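PDB 3AIZ: DNA polymerase sliding clamp 3 from Sulfolobus tokodaii, which acts as a subunit of a ring-shaped processivity factor that encircles DNA and tethers DNA polymerase and other DNA-processing proteins to it. Local coordinates for residues Val44-Ile49 / Ser117-Pro122; Thr121-Leu126 / Gln222-Leu227; Tyr13-Leu18 / Ile25-Thr30. All blocks are in the same frame, centred on the assembly; numbering follows the deposited sequence.

Contact 1 (Val44-Ile49 / Ser117-Pro122); sequences VTFIDI and SEIETP
Phe46 meets Ile119, Thr121 and Pro122 of the 117-122 segment beside a salt bridge from Asp48 OD1 to Arg37 NH2, whose arginine, on the adjoining strand 33-39, also packs on Phe46, Ile119 and Thr121. No hydrogen bond joins the two segments themselves. The packing is instead apolar and centres on the Phe46 ring. With CG anti to the backbone N (chi1 168°), this side chain leaves strand 45-52 toward the loop. Pro122 lies over one face: its CD stands 3.4 Å from the Phe46 ring centroid and only 3° off the ring normal, a CH-pi contact, while Pro122 CG meets Phe46 CG at 3.4 Å. The two side chains cross at about a right angle, the proline offering its CD-CG side to the aromatic face. Ile119 comes from another direction, its CG2 methyl reaching the ring edge in plane, 3.5 Å from Phe46 CE2; the longer branch of the isoleucine leads away. The arrangement belongs to the PCNA fold, in which an extended interdomain connecting loop lies along the outer surface of the sheet that spans both domains.

Contact 2 (Thr121-Leu126 / Gln222-Leu227); sequences TPNLNL and QIPLKL
Apolar contact comes first: Leu126 and Pro224 meet through the CD2 methyl of the leucine, which lies 3.8 Å from Pro224 CD and 3.9 Å from Pro224 CG. The methyl thus approaches the CD-CG bond of the proline obliquely.

A second kind of approach sets a polar group against carbon. The Asn123 amide slides past Pro224 in the opposite direction, bringing Asn123 ND2 to 3.8 Å and OD1 to 4.1 Å from Pro224 CG. With CG beside the backbone N and anti to the carbonyl carbon (chi1 -61°), the asparagine projects its amide toward the proline. Pro224 CG is therefore approached by both the amide and the Leu126 methyl. These are van der Waals contacts, and no hydrogen bond ties the two segments.

Polar bonding belongs to the surroundings. Tyr197 OH bonds to the Ile223 carbonyl O, and Lys226 makes a long, weak ion pair with Asp238.

The 121-126 segment is part of the interdomain connecting loop of the PCNA fold, and through Asn123 and Leu126 it packs on strand 223-231 of the C-terminal domain. Backbone bonds join Leu225 to Ile241 and Lys226 to Ala218, holding strand 223-231 between strands 235-241 and 214-220. The connecting loop lies over one surface of this sheet, while Leu225 points away from it and packs on Ile217 and Phe219; farther along the loop, Phe128 touches Ile223 and Lys226.

Contact 3 (Tyr13-Leu18 / Ile25-Thr30); sequences YIFRTL and ITLDFT. With SO4 (sulfate ion), chain G.
The Phe15 ring is met at its edge by two aliphatic side chains of strand 24-29. Ile25 CD1 comes to 3.5 Å from Phe15 CD2 and Leu27 CD2 to 3.6 Å from Phe15 CE2, both methyls near the ring plane and both side chains crossing the phenylalanine at about a right angle. Other aromatic rings complete its setting: Phe74 meets it edge-to-face, and Phe11 packs with its plane at about 45°. The Tyr13 ring, on another side of the helix, has Arg16 CD over one face, offset toward the rim.

One turn beyond Phe15, Leu18 extends the apolar seam, its CD1 lying 4.3 Å from Ile25 CG2. The short helical and strand segments run roughly antiparallel, at 146° between their directions. Ile36 of strand 33-39 and Leu71 of helix 71-78 help enclose the seam.

Arg16 points elsewhere and binds a sulfate, probably from the crystallisation liquor, at the edge of its guanidinium, in plane. Arg16 NE donates to sulfate O2 at 3.2 Å, and Arg16 NH2 donates to sulfate O3 at 2.8 Å, with a weak additional bond from NH2 to O2. A bend at chi3 (62°) turns the guanidinium out of line with the first part of the chain. Within the helix, Thr17 OG1 bonds to Tyr13 O at 2.9 Å, reaching it from the opposite face to Thr17 N, so this carbonyl accepts two bonds.

The helix thus has two chemistries. Carbon-only packing joins it to the sheet, whereas Arg16 supplies a cationic group able to hold a tetrahedral anion, consistent with the positively charged, DNA-facing helices that line PCNA rings.

Contact 3 is core packing, with all its touching residues buried, whereas contacts 1 and 2 lie at the surface. All three reach the same long antiparallel sheet. Contacts 1 and 2 share Thr121 and Pro122 of the connecting loop, which lies first against strand 45-52 and then against strand 223-231; their centres are 11 Å apart. Contacts 1 and 3 meet through strand 45-52, where Ile47 and Ile49 pack on Leu18 of the helix, while Phe46 faces the loop. Contacts 2 and 3 do not touch. None has a hydrogen bond between its segments, but aromatic packing marks contacts 1 and 3, and aliphatic and amide groups meet proline in contact 2.

Contact 1 (Val44-Ile49 / Ser117-Pro122)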
loop_
_atom_site.group_PDB
_atom_site.type_symbol
_atom_site.label_atom_id
_atom_site.label_comp_id
_atom_site.label_asym_id
_atom_site.label_seq_id
_atom_site.Cartn_x
_atom_site.Cartn_y
_atom_site.Cartn_z
ATOM N N VAL C 44 3.525 -39.044 -8.414
ATOM C CA VAL C 44 4.472 -38.639 -7.383
ATOM C C VAL C 44 3.815 -38.668 -6.008
ATOM O O VAL C 44 4.442 -39.046 -5.018
ATOM C CB VAL C 44 5.029 -37.225 -7.653
ATOM C CG1 VAL C 44 5.785 -36.706 -6.440
ATOM C CG2 VAL C 44 5.926 -37.228 -8.882
ATOM N N THR C 45 2.547 -38.275 -5.954
ATOM C CA THR C 45 1.830 -38.197 -4.687
ATOM C C THR C 45 0.711 -39.227 -4.587
ATOM O O THR C 45 -0.152 -39.311 -5.460
ATOM C CB THR C 45 1.229 -36.798 -4.464
ATOM O OG1 THR C 45 2.267 -35.813 -4.528
ATOM C CG2 THR C 45 0.548 -36.723 -3.107
ATOM N N PHE C 46 0.734 -40.011 -3.515
ATOM C CA PHE C 46 -0.346 -40.939 -3.221
ATOM C C PHE C 46 -1.061 -40.489 -1.959
ATOM O O PHE C 46 -0.426 -40.222 -0.940
ATOM C CB PHE C 46 0.182 -42.363 -3.046
ATOM C CG PHE C 46 -0.828 -43.313 -2.470
ATOM C CD1 PHE C 46 -0.779 -43.668 -1.131
ATOM C CD2 PHE C 46 -1.832 -43.843 -3.261
ATOM C CE1 PHE C 46 -1.707 -44.538 -0.596
ATOM C CE2 PHE C 46 -2.762 -44.713 -2.732
ATOM C CZ PHE C 46 -2.700 -45.061 -1.398
ATOM N N ILE C 47 -2.385 -40.410 -2.028
ATOM C CA ILE C 47 -3.172 -39.870 -0.931
ATOM C C ILE C 47 -4.079 -40.924 -0.309
ATOM O O ILE C 47 -4.871 -41.562 -1.000
ATOM C CB ILE C 47 -4.020 -38.676 -1.399
ATOM C CG1 ILE C 47 -3.137 -37.661 -2.132
ATOM C CG2 ILE C 47 -4.737 -38.036 -0.221
ATOM C CD1 ILE C 47 -3.888 -36.470 -2.675
ATOM N N ASP C 48 -3.956 -41.099 1.001
ATOM C CA ASP C 48 -4.768 -42.070 1.722
ATOM C C ASP C 48 -5.469 -41.409 2.904
ATOM O O ASP C 48 -4.842 -41.102 3.919
ATOM C CB ASP C 48 -3.903 -43.232 2.203
ATOM C CG ASP C 48 -4.716 -44.330 2.851
ATOM O OD1 ASP C 48 -5.833 -44.608 2.366
ATOM O OD2 ASP C 48 -4.238 -44.917 3.845
ATOM N N ILE C 49 -6.773 -41.195 2.769
ATOM C CA ILE C 49 -7.550 -40.516 3.799
ATOM C C ILE C 49 -8.549 -41.447 4.474
ATOM O O ILE C 49 -9.196 -42.265 3.819
ATOM C CB ILE C 49 -8.308 -39.307 3.219
ATOM C CG1 ILE C 49 -7.328 -38.318 2.584
ATOM C CG2 ILE C 49 -9.131 -38.626 4.302
ATOM C CD1 ILE C 49 -7.998 -37.142 1.903
ATOM N N SER C 117 -11.879 -45.098 -10.749
ATOM C CA SER C 117 -10.763 -46.031 -10.782
ATOM C C SER C 117 -10.458 -46.571 -9.390
ATOM O O SER C 117 -10.761 -45.931 -8.384
ATOM C CB SER C 117 -9.518 -45.351 -11.350
ATOM O OG SER C 117 -9.744 -44.891 -12.671
ATOM N N GLU C 118 -9.862 -47.755 -9.342
ATOM C CA GLU C 118 -9.378 -48.316 -8.089
ATOM C C GLU C 118 -7.902 -47.978 -7.937
ATOM O O GLU C 118 -7.106 -48.211 -8.847
ATOM C CB GLU C 118 -9.576 -49.833 -8.063
ATOM C CG GLU C 118 -11.030 -50.274 -8.108
ATOM C CD GLU C 118 -11.179 -51.784 -8.111
ATOM O OE1 GLU C 118 -10.145 -52.485 -8.163
ATOM O OE2 GLU C 118 -12.331 -52.271 -8.061
ATOM N N ILE C 119 -7.539 -47.417 -6.788
ATOM C CA ILE C 119 -6.158 -47.021 -6.550
ATOM C C ILE C 119 -5.424 -48.052 -5.698
ATOM O O ILE C 119 -5.780 -48.291 -4.544
ATOM C CB ILE C 119 -6.062 -45.629 -5.886
ATOM C CG1 ILE C 119 -6.680 -44.555 -6.784
ATOM C CG2 ILE C 119 -4.614 -45.281 -5.590
ATOM C CD1 ILE C 119 -8.193 -44.507 -6.748
ATOM N N GLU C 120 -4.398 -48.662 -6.282
ATOM C CA GLU C 120 -3.598 -49.665 -5.589
ATOM C C GLU C 120 -2.543 -49.009 -4.705
ATOM O O GLU C 120 -1.907 -48.033 -5.106
ATOM C CB GLU C 120 -2.927 -50.594 -6.605
ATOM C CG GLU C 120 -1.970 -51.604 -5.995
ATOM C CD GLU C 120 -1.333 -52.502 -7.039
ATOM O OE1 GLU C 120 -1.866 -52.573 -8.167
ATOM O OE2 GLU C 120 -0.303 -53.139 -6.729
ATOM N N THR C 121 -2.363 -49.548 -3.503
ATOM C CA THR C 121 -1.359 -49.037 -2.573
ATOM C C THR C 121 0.049 -49.189 -3.141
ATOM O O THR C 121 0.473 -50.294 -3.475
ATOM C CB THR C 121 -1.438 -49.744 -1.208
ATOM O OG1 THR C 121 -2.667 -49.393 -0.558
ATOM C CG2 THR C 121 -0.268 -49.332 -0.327
ATOM N N PRO C 122 0.779 -48.068 -3.250
ATOM C CA PRO C 122 2.102 -48.014 -3.882
ATOM C C PRO C 122 3.193 -48.695 -3.061
ATOM O O PRO C 122 4.121 -49.265 -3.636
ATOM C CB PRO C 122 2.390 -46.508 -3.970
ATOM C CG PRO C 122 1.068 -45.833 -3.754
ATOM C CD PRO C 122 0.319 -46.735 -2.831
#

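Contact 2 (Thr121-Leu126 / Gln222-Leu227)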
loop_
_atom_site.group_PDB
_atom_site.type_symbol
_atom_site.label_atom_id
_atom_site.label_comp_id
_atom_site.label_asym_id
_atom_site.label_seq_id
_atom_site.Cartn_x
_atom_site.Cartn_y
_atom_site.Cartn_z
ATOM N N THR C 121 -2.363 -49.548 -3.503
ATOM C CA THR C 121 -1.359 -49.037 -2.573
ATOM C C THR C 121 0.049 -49.189 -3.141
ATOM O O THR C 121 0.473 -50.294 -3.475
ATOM C CB THR C 121 -1.438 -49.744 -1.208
ATOM O OG1 THR C 121 -2.667 -49.393 -0.558
ATOM C CG2 THR C 121 -0.268 -49.332 -0.327
ATOM N N PRO C 122 0.779 -48.068 -3.250
ATOM C CA PRO C 122 2.102 -48.014 -3.882
ATOM C C PRO C 122 3.193 -48.695 -3.061
ATOM O O PRO C 122 4.121 -49.265 -3.636
ATOM C CB PRO C 122 2.390 -46.508 -3.970
ATOM C CG PRO C 122 1.068 -45.833 -3.754
ATOM C CD PRO C 122 0.319 -46.735 -2.831
ATOM N N ASN C 123 3.086 -48.631 -1.737
ATOM C CA ASN C 123 4.141 -49.137 -0.864
ATOM C C ASN C 123 3.695 -50.279 0.045
ATOM O O ASN C 123 2.864 -50.090 0.933
ATOM C CB ASN C 123 4.731 -48.000 -0.027
ATOM C CG ASN C 123 5.353 -46.912 -0.881
ATOM O OD1 ASN C 123 6.393 -47.118 -1.509
ATOM N ND2 ASN C 123 4.718 -45.745 -0.910
ATOM N N LEU C 124 4.264 -51.458 -0.188
ATOM C CA LEU C 124 3.982 -52.634 0.628
ATOM C C LEU C 124 4.321 -52.373 2.092
ATOM O O LEU C 124 3.456 -52.457 2.965
ATOM C CB LEU C 124 4.775 -53.839 0.116
ATOM C CG LEU C 124 4.456 -54.312 -1.303
ATOM C CD1 LEU C 124 5.443 -55.377 -1.754
ATOM C CD2 LEU C 124 3.029 -54.835 -1.385
ATOM N N ASN C 125 5.585 -52.058 2.352
ATOM C CA ASN C 125 6.031 -51.736 3.702
ATOM C C ASN C 125 7.024 -50.581 3.704
ATOM O O ASN C 125 7.943 -50.540 2.882
ATOM C CB ASN C 125 6.650 -52.962 4.373
ATOM C CG ASN C 125 7.002 -52.714 5.827
ATOM O OD1 ASN C 125 6.520 -51.762 6.440
ATOM N ND2 ASN C 125 7.843 -53.576 6.389
ATOM N N LEU C 126 6.838 -49.647 4.629
ATOM C CA LEU C 126 7.703 -48.476 4.719
ATOM C C LEU C 126 8.224 -48.252 6.135
ATOM O O LEU C 126 7.447 -48.088 7.077
ATOM C CB LEU C 126 6.964 -47.229 4.228
ATOM C CG LEU C 126 7.553 -46.553 2.989
ATOM C CD1 LEU C 126 7.799 -47.569 1.884
ATOM C CD2 LEU C 126 6.648 -45.427 2.505
ATOM N N GLN C 222 15.724 -41.895 -0.121
ATOM C CA GLN C 222 15.199 -42.766 -1.171
ATOM C C GLN C 222 13.821 -43.356 -0.870
ATOM O O GLN C 222 13.349 -44.233 -1.594
ATOM C CB GLN C 222 16.191 -43.888 -1.486
ATOM C CG GLN C 222 17.477 -43.411 -2.138
ATOM C CD GLN C 222 18.477 -44.531 -2.332
ATOM O OE1 GLN C 222 18.436 -45.543 -1.631
ATOM N NE2 GLN C 222 19.385 -44.356 -3.286
ATOM N N ILE C 223 13.181 -42.882 0.194
ATOM C CA ILE C 223 11.819 -43.312 0.506
ATOM C C ILE C 223 10.878 -42.112 0.543
ATOM O O ILE C 223 11.311 -40.988 0.795
ATOM C CB ILE C 223 11.738 -44.093 1.836
ATOM C CG1 ILE C 223 11.919 -43.156 3.031
ATOM C CG2 ILE C 223 12.759 -45.221 1.858
ATOM C CD1 ILE C 223 11.704 -43.834 4.366
ATOM N N PRO C 224 9.584 -42.349 0.283
ATOM C CA PRO C 224 8.594 -41.270 0.195
ATOM C C PRO C 224 8.471 -40.469 1.486
ATOM O O PRO C 224 8.721 -40.993 2.571
ATOM C CB PRO C 224 7.282 -42.018 -0.072
ATOM C CG PRO C 224 7.695 -43.328 -0.648
ATOM C CD PRO C 224 8.984 -43.670 0.031
ATOM N N LEU C 225 8.092 -39.203 1.355
ATOM C CA LEU C 225 7.766 -38.371 2.504
ATOM C C LEU C 225 6.315 -38.613 2.887
ATOM O O LEU C 225 5.421 -38.479 2.053
ATOM C CB LEU C 225 7.966 -36.893 2.164
ATOM C CG LEU C 225 7.246 -35.872 3.053
ATOM C CD1 LEU C 225 7.740 -35.950 4.490
ATOM C CD2 LEU C 225 7.413 -34.464 2.503
ATOM N N LYS C 226 6.075 -38.975 4.143
ATOM C CA LYS C 226 4.710 -39.181 4.602
ATOM C C LYS C 226 4.232 -38.048 5.499
ATOM O O LYS C 226 4.620 -37.960 6.663
ATOM C CB LYS C 226 4.556 -40.516 5.332
ATOM C CG LYS C 226 3.115 -40.815 5.717
ATOM C CD LYS C 226 2.994 -42.039 6.608
ATOM C CE LYS C 226 1.542 -42.271 7.000
ATOM N NZ LYS C 226 1.398 -43.320 8.042
ATOM N N LEU C 227 3.387 -37.184 4.947
ATOM C CA LEU C 227 2.734 -36.153 5.736
ATOM C C LEU C 227 1.365 -36.654 6.168
ATOM O O LEU C 227 0.460 -36.802 5.347
ATOM C CB LEU C 227 2.585 -34.863 4.932
ATOM C CG LEU C 227 3.868 -34.166 4.481
ATOM C CD1 LEU C 227 3.545 -32.999 3.562
ATOM C CD2 LEU C 227 4.681 -33.704 5.680
#

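Contact 3 (Tyr13-Leu18 / Ile25-Thr30)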
loop_
_atom_site.group_PDB
_atom_site.type_symbol
_atom_site.label_atom_id
_atom_site.label_comp_id
_atom_site.label_asym_id
_atom_site.label_seq_id
_atom_site.Cartn_x
_atom_site.Cartn_y
_atom_site.Cartn_z
ATOM N N TYR C 13 -12.297 -28.099 3.333
ATOM C CA TYR C 13 -10.901 -27.854 2.980
ATOM C C TYR C 13 -10.122 -29.138 2.698
ATOM O O TYR C 13 -9.089 -29.108 2.028
ATOM C CB TYR C 13 -10.202 -27.023 4.059
ATOM C CG TYR C 13 -10.443 -25.536 3.923
ATOM C CD1 TYR C 13 -11.501 -24.921 4.577
ATOM C CD2 TYR C 13 -9.615 -24.750 3.131
ATOM C CE1 TYR C 13 -11.725 -23.563 4.451
ATOM C CE2 TYR C 13 -9.830 -23.393 3.000
ATOM C CZ TYR C 13 -10.886 -22.803 3.661
ATOM O OH TYR C 13 -11.104 -21.451 3.533
ATOM N N ILE C 14 -10.616 -30.260 3.211
ATOM C CA ILE C 14 -10.018 -31.555 2.912
ATOM C C ILE C 14 -10.086 -31.817 1.412
ATOM O O ILE C 14 -9.155 -32.362 0.819
ATOM C CB ILE C 14 -10.743 -32.701 3.645
ATOM C CG1 ILE C 14 -10.688 -32.494 5.160
ATOM C CG2 ILE C 14 -10.136 -34.044 3.270
ATOM C CD1 ILE C 14 -11.398 -33.576 5.945
ATOM N N PHE C 15 -11.197 -31.412 0.805
ATOM C CA PHE C 15 -11.441 -31.649 -0.612
ATOM C C PHE C 15 -10.843 -30.547 -1.478
ATOM O O PHE C 15 -10.535 -30.764 -2.650
ATOM C CB PHE C 15 -12.940 -31.793 -0.869
ATOM C CG PHE C 15 -13.568 -32.932 -0.124
ATOM C CD1 PHE C 15 -13.936 -32.789 1.202
ATOM C CD2 PHE C 15 -13.777 -34.152 -0.744
ATOM C CE1 PHE C 15 -14.506 -33.840 1.893
ATOM C CE2 PHE C 15 -14.347 -35.206 -0.057
ATOM C CZ PHE C 15 -14.712 -35.049 1.262
ATOM N N ARG C 16 -10.679 -29.366 -0.897
ATOM C CA ARG C 16 -10.018 -28.269 -1.591
ATOM C C ARG C 16 -8.523 -28.554 -1.704
ATOM O O ARG C 16 -7.872 -28.141 -2.663
ATOM C CB ARG C 16 -10.269 -26.948 -0.864
ATOM C CG ARG C 16 -11.744 -26.632 -0.676
ATOM C CD ARG C 16 -11.949 -25.336 0.083
ATOM N NE ARG C 16 -11.388 -24.192 -0.627
ATOM C CZ ARG C 16 -11.499 -22.934 -0.217
ATOM N NH1 ARG C 16 -12.156 -22.656 0.902
ATOM N NH2 ARG C 16 -10.956 -21.952 -0.924
ATOM N N THR C 17 -7.986 -29.272 -0.721
ATOM C CA THR C 17 -6.600 -29.719 -0.772
ATOM C C THR C 17 -6.423 -30.726 -1.901
ATOM O O THR C 17 -5.471 -30.646 -2.676
ATOM C CB THR C 17 -6.160 -30.382 0.548
ATOM O OG1 THR C 17 -6.209 -29.425 1.613
ATOM C CG2 THR C 17 -4.743 -30.915 0.425
ATOM N N LEU C 18 -7.351 -31.674 -1.985
ATOM C CA LEU C 18 -7.286 -32.730 -2.990
ATOM C C LEU C 18 -7.340 -32.188 -4.416
ATOM O O LEU C 18 -6.781 -32.789 -5.333
ATOM C CB LEU C 18 -8.403 -33.753 -2.771
ATOM C CG LEU C 18 -8.334 -34.574 -1.484
ATOM C CD1 LEU C 18 -9.547 -35.480 -1.358
ATOM C CD2 LEU C 18 -7.051 -35.385 -1.435
ATOM N N ILE C 25 -12.442 -37.889 -7.455
ATOM C CA ILE C 25 -12.222 -38.669 -6.245
ATOM C C ILE C 25 -13.323 -39.702 -6.070
ATOM O O ILE C 25 -14.422 -39.551 -6.601
ATOM C CB ILE C 25 -12.147 -37.788 -4.983
ATOM C CG1 ILE C 25 -13.533 -37.276 -4.598
ATOM C CG2 ILE C 25 -11.180 -36.634 -5.192
ATOM C CD1 ILE C 25 -13.561 -36.574 -3.262
ATOM N N THR C 26 -13.016 -40.758 -5.327
ATOM C CA THR C 26 -13.975 -41.819 -5.078
ATOM C C THR C 26 -14.303 -41.907 -3.595
ATOM O O THR C 26 -13.555 -42.504 -2.821
ATOM C CB THR C 26 -13.437 -43.178 -5.552
ATOM O OG1 THR C 26 -13.134 -43.113 -6.951
ATOM C CG2 THR C 26 -14.463 -44.272 -5.309
ATOM N N LEU C 27 -15.418 -41.299 -3.203
ATOM C CA LEU C 27 -15.890 -41.393 -1.830
ATOM C C LEU C 27 -16.306 -42.827 -1.533
ATOM O O LEU C 27 -17.311 -43.311 -2.054
ATOM C CB LEU C 27 -17.062 -40.443 -1.599
ATOM C CG LEU C 27 -16.785 -38.961 -1.862
ATOM C CD1 LEU C 27 -18.065 -38.150 -1.766
ATOM C CD2 LEU C 27 -15.736 -38.433 -0.896
ATOM N N ASP C 28 -15.525 -43.505 -0.700
ATOM C CA ASP C 28 -15.779 -44.902 -0.371
ATOM C C ASP C 28 -16.311 -45.040 1.051
ATOM O O ASP C 28 -15.541 -45.127 2.006
ATOM C CB ASP C 28 -14.501 -45.726 -0.542
ATOM C CG ASP C 28 -14.705 -47.195 -0.230
ATOM O OD1 ASP C 28 -15.864 -47.608 -0.016
ATOM O OD2 ASP C 28 -13.701 -47.938 -0.201
ATOM N N PHE C 29 -17.634 -45.059 1.184
ATOM C CA PHE C 29 -18.271 -45.181 2.491
ATOM C C PHE C 29 -18.316 -46.631 2.961
ATOM O O PHE C 29 -18.941 -47.481 2.328
ATOM C CB PHE C 29 -19.683 -44.592 2.456
ATOM C CG PHE C 29 -19.718 -43.122 2.154
ATOM C CD1 PHE C 29 -19.792 -42.672 0.848
ATOM C CD2 PHE C 29 -19.672 -42.192 3.178
ATOM C CE1 PHE C 29 -19.823 -41.320 0.567
ATOM C CE2 PHE C 29 -19.701 -40.838 2.905
ATOM C CZ PHE C 29 -19.776 -40.402 1.597
ATOM N N THR C 30 -17.647 -46.908 4.076
ATOM C CA THR C 30 -17.629 -48.249 4.646
ATOM C C THR C 30 -18.169 -48.234 6.070
ATOM O O THR C 30 -18.435 -47.172 6.633
ATOM C CB THR C 30 -16.209 -48.842 4.654
ATOM O OG1 THR C 30 -15.373 -48.083 5.536
ATOM C CG2 THR C 30 -15.614 -48.824 3.253
HETATM S S SO4 G . -8.893 -22.892 -3.687
HETATM O O1 SO4 G . -7.710 -23.688 -4.003
HETATM O O2 SO4 G . -10.038 -23.779 -3.490
HETATM O O3 SO4 G . -8.651 -22.125 -2.467
HETATM O O4 SO4 G . -9.170 -21.974 -4.790
#